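Local atomic coordinates of mitochondrial antiviral signaling protein (MAVS) (Equus caballus, PDB entry 4O9L), a protein that relays antiviral innate immune signals, its caspase recruitment domain (CARD) assembling into prion-like filaments. Residues 59-62 with 63-67; 73-76 with 77-81; 82-85 with 86-89. The protein carries 1 engineered substitution. One frame throughout, in Å; residues are numbered along the deposited sequence.

Interaction 1. Residues 59-62 with 63-67; sequences LELF and TSLRR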
loop_
_atom_site.group_PDB
_atom_site.type_symbol
_atom_site.label_atom_id
_atom_site.label_comp_id
_atom_site.label_asym_id
_atom_site.label_seq_id
_atom_site.Cartn_x
_atom_site.Cartn_y
_atom_site.Cartn_z
ATOM N N LEU A 59 5.666 4.757 -4.494
ATOM C CA LEU A 59 6.299 3.597 -5.115
ATOM C C LEU A 59 7.015 2.780 -4.040
ATOM O O LEU A 59 6.882 1.548 -3.963
ATOM C CB LEU A 59 7.283 4.033 -6.199
ATOM C CG LEU A 59 6.667 4.604 -7.483
ATOM C CD1 LEU A 59 7.727 5.231 -8.369
ATOM C CD2 LEU A 59 5.917 3.527 -8.258
ATOM N N GLU A 60 7.760 3.478 -3.188
ATOM C CA GLU A 60 8.505 2.821 -2.126
ATOM C C GLU A 60 7.562 2.175 -1.108
ATOM O O GLU A 60 7.854 1.111 -0.553
ATOM C CB GLU A 60 9.472 3.817 -1.472
ATOM C CG GLU A 60 10.261 3.268 -0.287
ATOM C CD GLU A 60 11.073 2.031 -0.623
ATOM O OE1 GLU A 60 11.464 1.843 -1.803
ATOM O OE2 GLU A 60 11.324 1.235 0.311
ATOM N N LEU A 61 6.419 2.809 -0.883
ATOM C CA LEU A 61 5.427 2.278 0.049
ATOM C C LEU A 61 4.933 0.887 -0.376
ATOM O O LEU A 61 4.836 -0.030 0.444
ATOM C CB LEU A 61 4.243 3.244 0.184
ATOM C CG LEU A 61 3.088 2.765 1.079
ATOM C CD1 LEU A 61 3.592 2.459 2.488
ATOM C CD2 LEU A 61 1.953 3.789 1.135
ATOM N N PHE A 62 4.636 0.726 -1.663
ATOM C CA PHE A 62 4.107 -0.552 -2.142
ATOM C C PHE A 62 5.142 -1.666 -2.052
ATOM O O PHE A 62 4.827 -2.783 -1.619
ATOM C CB PHE A 62 3.517 -0.417 -3.555
ATOM C CG PHE A 62 2.219 0.368 -3.598
ATOM C CD1 PHE A 62 1.162 0.039 -2.746
ATOM C CD2 PHE A 62 2.059 1.435 -4.477
ATOM C CE1 PHE A 62 -0.042 0.754 -2.778
ATOM C CE2 PHE A 62 0.859 2.163 -4.519
ATOM C CZ PHE A 62 -0.189 1.822 -3.663
ATOM N N THR A 63 6.387 -1.378 -2.426
ATOM C CA THR A 63 7.427 -2.403 -2.294
ATOM C C THR A 63 7.738 -2.674 -0.818
ATOM O O THR A 63 8.094 -3.797 -0.444
ATOM C CB THR A 63 8.699 -2.104 -3.150
ATOM O OG1 THR A 63 9.321 -0.904 -2.702
ATOM C CG2 THR A 63 8.323 -1.924 -4.602
ATOM N N SER A 64 7.579 -1.660 0.028
ATOM C CA SER A 64 7.734 -1.870 1.468
ATOM C C SER A 64 6.613 -2.746 2.025
ATOM O O SER A 64 6.856 -3.638 2.842
ATOM C CB SER A 64 7.784 -0.536 2.222
ATOM O OG SER A 64 8.974 0.163 1.903
ATOM N N LEU A 65 5.385 -2.482 1.587
ATOM C CA LEU A 65 4.232 -3.265 2.031
ATOM C C LEU A 65 4.411 -4.736 1.660
ATOM O O LEU A 65 4.188 -5.632 2.468
ATOM C CB LEU A 65 2.938 -2.704 1.422
ATOM C CG LEU A 65 2.361 -1.433 2.069
ATOM C CD1 LEU A 65 1.241 -0.859 1.207
ATOM C CD2 LEU A 65 1.842 -1.726 3.479
ATOM N N ARG A 66 4.873 -4.964 0.438
ATOM C CA ARG A 66 5.002 -6.304 -0.125
ATOM C C ARG A 66 5.918 -7.239 0.695
ATOM O O ARG A 66 5.762 -8.466 0.660
ATOM C CB ARG A 66 5.492 -6.181 -1.578
ATOM C CG ARG A 66 5.618 -7.486 -2.326
ATOM C CD ARG A 66 6.414 -7.301 -3.600
ATOM N NE ARG A 66 6.096 -8.344 -4.569
ATOM C CZ ARG A 66 6.631 -8.426 -5.780
ATOM N NH1 ARG A 66 6.278 -9.413 -6.596
ATOM N NH2 ARG A 66 7.520 -7.521 -6.171
ATOM N N ARG A 67 6.852 -6.656 1.446
ATOM C CA ARG A 67 7.738 -7.419 2.328
ATOM C C ARG A 67 7.072 -7.837 3.649
ATOM O O ARG A 67 7.647 -8.605 4.424
ATOM C CB ARG A 67 8.991 -6.596 2.664
ATOM C CG ARG A 67 9.931 -6.321 1.494
ATOM C CD ARG A 67 11.244 -5.637 1.950
ATOM N NE ARG A 67 11.182 -4.182 1.817
ATOM C CZ ARG A 67 11.453 -3.526 0.692
ATOM N NH1 ARG A 67 11.371 -2.195 0.653
ATOM N NH2 ARG A 67 11.812 -4.205 -0.392
HETATM O O HOH W 1 9.908 0.573 -5.300
#

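Interaction 2. Residues 73-76 with 77-81; sequences HSLI and GALRA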
loop_
_atom_site.group_PDB
_atom_site.type_symbol
_atom_site.label_atom_id
_atom_site.label_comp_id
_atom_site.label_asym_id
_atom_site.label_seq_id
_atom_site.Cartn_x
_atom_site.Cartn_y
_atom_site.Cartn_z
ATOM N N HIS A 73 -4.553 -6.909 3.031
ATOM C CA HIS A 73 -5.697 -6.594 3.885
ATOM C C HIS A 73 -5.446 -5.364 4.746
ATOM O O HIS A 73 -6.368 -4.588 5.036
ATOM C CB HIS A 73 -6.076 -7.846 4.690
ATOM C CG HIS A 73 -6.207 -9.044 3.822
ATOM N ND1 HIS A 73 -7.278 -9.229 2.962
ATOM C CD2 HIS A 73 -5.370 -10.090 3.578
ATOM C CE1 HIS A 73 -7.113 -10.333 2.268
ATOM N NE2 HIS A 73 -5.951 -10.878 2.630
ATOM N N SER A 74 -4.191 -5.170 5.134
ATOM C CA SER A 74 -3.798 -3.926 5.784
ATOM C C SER A 74 -4.108 -2.743 4.860
ATOM O O SER A 74 -4.748 -1.774 5.274
ATOM C CB SER A 74 -2.304 -3.961 6.134
ATOM O OG SER A 74 -1.946 -2.845 6.937
ATOM N N LEU A 75 -3.672 -2.832 3.602
ATOM C CA LEU A 75 -3.913 -1.761 2.630
ATOM C C LEU A 75 -5.395 -1.501 2.381
ATOM O O LEU A 75 -5.827 -0.353 2.329
ATOM C CB LEU A 75 -3.228 -2.079 1.308
ATOM C CG LEU A 75 -3.440 -1.125 0.130
ATOM C CD1 LEU A 75 -2.916 0.272 0.466
ATOM C CD2 LEU A 75 -2.717 -1.707 -1.102
ATOM N N ILE A 76 -6.167 -2.569 2.220
ATOM C CA ILE A 76 -7.602 -2.438 2.002
ATOM C C ILE A 76 -8.234 -1.680 3.163
ATOM O O ILE A 76 -8.976 -0.712 2.944
ATOM C CB ILE A 76 -8.280 -3.816 1.821
ATOM C CG1 ILE A 76 -7.910 -4.395 0.452
ATOM C CG2 ILE A 76 -9.816 -3.712 1.972
ATOM C CD1 ILE A 76 -8.143 -5.873 0.329
ATOM N N GLY A 77 -7.933 -2.099 4.392
ATOM C CA GLY A 77 -8.454 -1.407 5.568
ATOM C C GLY A 77 -8.046 0.059 5.620
ATOM O O GLY A 77 -8.845 0.948 5.956
ATOM N N ALA A 78 -6.788 0.319 5.283
ATOM C CA ALA A 78 -6.246 1.667 5.348
ATOM C C ALA A 78 -6.851 2.563 4.269
ATOM O O ALA A 78 -7.099 3.757 4.505
ATOM C CB ALA A 78 -4.725 1.636 5.236
ATOM N N LEU A 79 -7.077 2.001 3.082
ATOM C CA LEU A 79 -7.715 2.767 2.012
ATOM C C LEU A 79 -9.118 3.222 2.427
ATOM O O LEU A 79 -9.495 4.373 2.206
ATOM C CB LEU A 79 -7.737 1.970 0.698
ATOM C CG LEU A 79 -6.355 1.840 0.041
ATOM C CD1 LEU A 79 -6.322 0.731 -1.035
ATOM C CD2 LEU A 79 -5.920 3.185 -0.543
ATOM N N ARG A 80 -9.884 2.323 3.036
ATOM C CA ARG A 80 -11.206 2.674 3.554
ATOM C C ARG A 80 -11.103 3.766 4.612
ATOM O O ARG A 80 -11.890 4.718 4.631
ATOM C CB ARG A 80 -11.892 1.435 4.149
ATOM C CG ARG A 80 -12.306 0.409 3.101
ATOM C CD ARG A 80 -12.697 -0.901 3.739
ATOM N NE ARG A 80 -13.100 -1.896 2.745
ATOM C CZ ARG A 80 -13.114 -3.205 2.973
ATOM N NH1 ARG A 80 -12.721 -3.678 4.152
ATOM N NH2 ARG A 80 -13.502 -4.040 2.022
ATOM N N ALA A 81 -10.119 3.637 5.491
ATOM C CA ALA A 81 -9.958 4.604 6.579
ATOM C C ALA A 81 -9.531 5.994 6.089
ATOM O O ALA A 81 -9.673 6.994 6.802
ATOM C CB ALA A 81 -8.985 4.070 7.608
#

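Interaction 3. Residues 82-85 with 86-89; sequences CELS and GLAD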
loop_
_atom_site.group_PDB
_atom_site.type_symbol
_atom_site.label_atom_id
_atom_site.label_comp_id
_atom_site.label_asym_id
_atom_site.label_seq_id
_atom_site.Cartn_x
_atom_site.Cartn_y
_atom_site.Cartn_z
ATOM N N CYS A 82 -9.009 6.057 4.865
ATOM C CA CYS A 82 -8.526 7.306 4.290
ATOM C C CYS A 82 -9.395 7.776 3.132
ATOM O O CYS A 82 -8.888 8.460 2.239
ATOM C CB CYS A 82 -7.076 7.158 3.791
ATOM S SG CYS A 82 -5.870 6.911 5.115
ATOM N N GLU A 83 -10.675 7.390 3.137
ATOM C CA GLU A 83 -11.658 7.905 2.172
ATOM C C GLU A 83 -11.311 7.537 0.731
ATOM O O GLU A 83 -11.440 8.354 -0.185
ATOM C CB GLU A 83 -11.795 9.423 2.304
ATOM C CG GLU A 83 -12.232 9.845 3.682
ATOM C CD GLU A 83 -12.450 11.335 3.838
ATOM O OE1 GLU A 83 -13.607 11.792 3.679
ATOM O OE2 GLU A 83 -11.461 12.043 4.122
ATOM N N LEU A 84 -10.860 6.301 0.555
ATOM C CA LEU A 84 -10.517 5.754 -0.755
ATOM C C LEU A 84 -11.100 4.342 -0.879
ATOM O O LEU A 84 -10.418 3.402 -1.321
ATOM C CB LEU A 84 -8.993 5.773 -0.962
ATOM C CG LEU A 84 -8.374 7.169 -1.169
ATOM C CD1 LEU A 84 -6.849 7.132 -1.049
ATOM C CD2 LEU A 84 -8.777 7.795 -2.514
ATOM N N SER A 85 -12.366 4.202 -0.483
ATOM C CA SER A 85 -13.013 2.892 -0.429
ATOM C C SER A 85 -13.152 2.236 -1.801
ATOM O O SER A 85 -13.218 1.013 -1.894
ATOM C CB SER A 85 -14.389 2.969 0.247
ATOM O OG SER A 85 -14.267 3.222 1.634
ATOM N N GLY A 86 -13.204 3.044 -2.858
ATOM C CA GLY A 86 -13.239 2.505 -4.204
ATOM C C GLY A 86 -11.945 1.788 -4.548
ATOM O O GLY A 86 -11.962 0.716 -5.169
ATOM N N LEU A 87 -10.815 2.370 -4.147
ATOM C CA LEU A 87 -9.536 1.698 -4.336
ATOM C C LEU A 87 -9.504 0.412 -3.510
ATOM O O LEU A 87 -9.006 -0.614 -3.985
ATOM C CB LEU A 87 -8.364 2.607 -3.971
ATOM C CG LEU A 87 -8.211 3.901 -4.787
ATOM C CD1 LEU A 87 -6.928 4.636 -4.389
ATOM C CD2 LEU A 87 -8.210 3.592 -6.269
ATOM N N ALA A 88 -10.030 0.466 -2.284
ATOM C CA ALA A 88 -10.120 -0.736 -1.460
ATOM C C ALA A 88 -10.935 -1.826 -2.150
ATOM O O ALA A 88 -10.527 -2.988 -2.144
ATOM C CB ALA A 88 -10.706 -0.433 -0.083
ATOM N N ASP A 89 -12.080 -1.468 -2.728
ATOM C CA ASP A 89 -12.906 -2.467 -3.409
ATOM C C ASP A 89 -12.195 -3.084 -4.620
ATOM O O ASP A 89 -12.320 -4.283 -4.879
ATOM C CB ASP A 89 -14.260 -1.886 -3.853
ATOM C CG ASP A 89 -15.177 -1.545 -2.678
ATOM O OD1 ASP A 89 -14.988 -2.102 -1.573
ATOM O OD2 ASP A 89 -16.092 -0.710 -2.868
HETATM O O HOH W 2 -14.384 -0.670 0.519
#

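Interaction 1. Residues 59-62 with 63-67
Toward the C-terminal end of helix 39-66, one of the helices of the CARD's death-fold bundle, Glu60 reaches forward along the chain to Ser64 and Arg67 while Leu61 and Phe62 meet Leu65 on the buried flank. The carbonyl of Glu60 is gripped twice by the same serine. Ser64 N donates to Glu60 O at 2.8 Å, and Ser64 OG donates to that oxygen at 2.9 Å from the other face of its plane. With OG beside the backbone N (chi1 -68°), the hydroxyl points back to the preceding turn and meets the oxygen from well above the carbonyl plane.

Glu60 CG lies opposite the backbone N, beside the carbonyl carbon, and the chain then bends at chi2 (57°), which folds the carboxylate over the next turn. There Glu60 OE2 lies 3.0 Å from Ser64 OG. The stronger cationic partner of the carboxylate is Arg44, earlier in helix 39-66, which forms a salt bridge with Glu60 OE2 and a hydrogen bond with Ser64 OG. A longer salt bridge, 3.4 Å, joins Glu60 OE2 to Arg67 NH1. Arg67 offers its edge, with the guanidinium and carboxylate planes 26° apart, while Thr63 O sits over the centre of one guanidinium face. A water joins Thr63 OG1, at 3.0 Å, to the carbonyl of Leu59 by a weak bond.

On the buried side, Leu65 CD1 lies 4.1 Å from both Leu61 CG and Phe62 CD1, with the Phe62 and Leu65 side chains running alongside each other. With Arg44 and Arg67 both at OE2, the Glu60 carboxylate is probably stabilised as an anion, and the serine hydroxyl is held between a carbonyl acceptor and an arginine donor.

Interaction 2. Residues 73-76 with 77-81
Leu75 and Leu79, one turn apart on helix 71-81 of the CARD bundle, pack against each other. Leu79 CD1 comes within 3.6 Å of Leu75 CG, and the two side chains cross at a slant. Their first torsions differ: Leu75 has CG opposite its backbone N (chi1 176°) and leans forward along the helix, whereas Leu79 has CG beside its N (chi1 -72°) and leans back. This brings the two isobutyl groups together, with Leu79 CG 3.2 Å from Leu75 O.

A second pair, Ile76 and Arg80, runs side by side on another flank. The methyl branch Ile76 CG2 sits over the centre of one guanidinium face, 3.5 Å from Arg80 CZ, and the flat cation lies face-on against the methyl.

Both pairs are spaced by regular helical bonds: Leu79 N donates to Leu75 O at 2.8 Å, and Arg80 N to Ile76 O at 3.2 Å. Nearer the start of the segment, Gly77 N donates to His73 O in a nearly straight bond, 169° at the hydrogen.

Further out, Ile30 of helix 27-30 covers Leu75, Ala78 and Leu79, while Val91 and Ala92 of helix 85-96 pack on Ile76. Helices 27-30 and 85-96 thus each cover part of residues 73-81. At the start of this segment, the His73 ring meets Tyr95 edge-to-face, and His73 NE2 is hydrogen-bonded to Tyr95 OH.

Interaction 3. Residues 82-85 with 86-89
Ser85 and Asp89, at the start of helix 85-96, are linked by the shortest direct bond of this contact, Asp89 N to Ser85 O at 2.9 Å. A water adds a second link by donating to both residues, at 2.6 Å to Asp89 OD1 and at 3.2 Å to Ser85 O. Asp89 can take part because its CG turns back beside its own N (chi1 -68°), which carries the carboxylate along the helix towards the serine carbonyl. The water bridges two acceptors, donating to each, where the carboxylate and the serine carbonyl cannot bond directly.

Next to this, Leu84 holds the N-cap position. Its carbonyl receives Ala88 N at 3.1 Å and so starts the helical bonding pattern. The carboxylate of Asp89, lying near the N-terminal end of the helix, would probably be favoured there by the helix dipole.

The apolar part is modest. Leu84 and Leu87 lie side by side and point the same way, and a single methyl, Leu87 CD1, does the touching, 4.1 Å from Leu84 CD2 and 4.2 Å from Leu84 CB. Ile25 packs on Leu84 and Phe22 on Leu87, so the leucine pair faces the chain's earlier loops.

The turn itself is shaped by a Schellman motif. Glu83, at positive phi (63°), is its C' residue, with Leu84 N bonded back to Leu79 O and Glu83 N to Arg80 O. Glu83 OE2 also forms a salt bridge with Arg29, the engineered residue, on helix 27-30. In this way the segment turns the chain out of helix 71-81 and straight into helix 85-96, with Ala88 set against Leu79 and Arg80 of the preceding helix.

In the fold
All three contacts are local and follow one another along the chain, with no nesting or crossing; none closes a long loop. Interaction 1 lies near the end of helix 39-66, interaction 2 fills most of helix 71-81, and interaction 3 makes the turn into helix 85-96. Interactions 1 and 2, on opposite sides of the chain's centre with their own centres about 14 Å apart, meet where Phe62 CE1 packs 4.0 Å from Leu75 CD2. Interactions 2 and 3 are closer neighbours, with Arg80 CG 3.7 Å from Ala88 CB. Interactions 1 and 3 do not touch, so helix 71-81 bridges the two within the CARD.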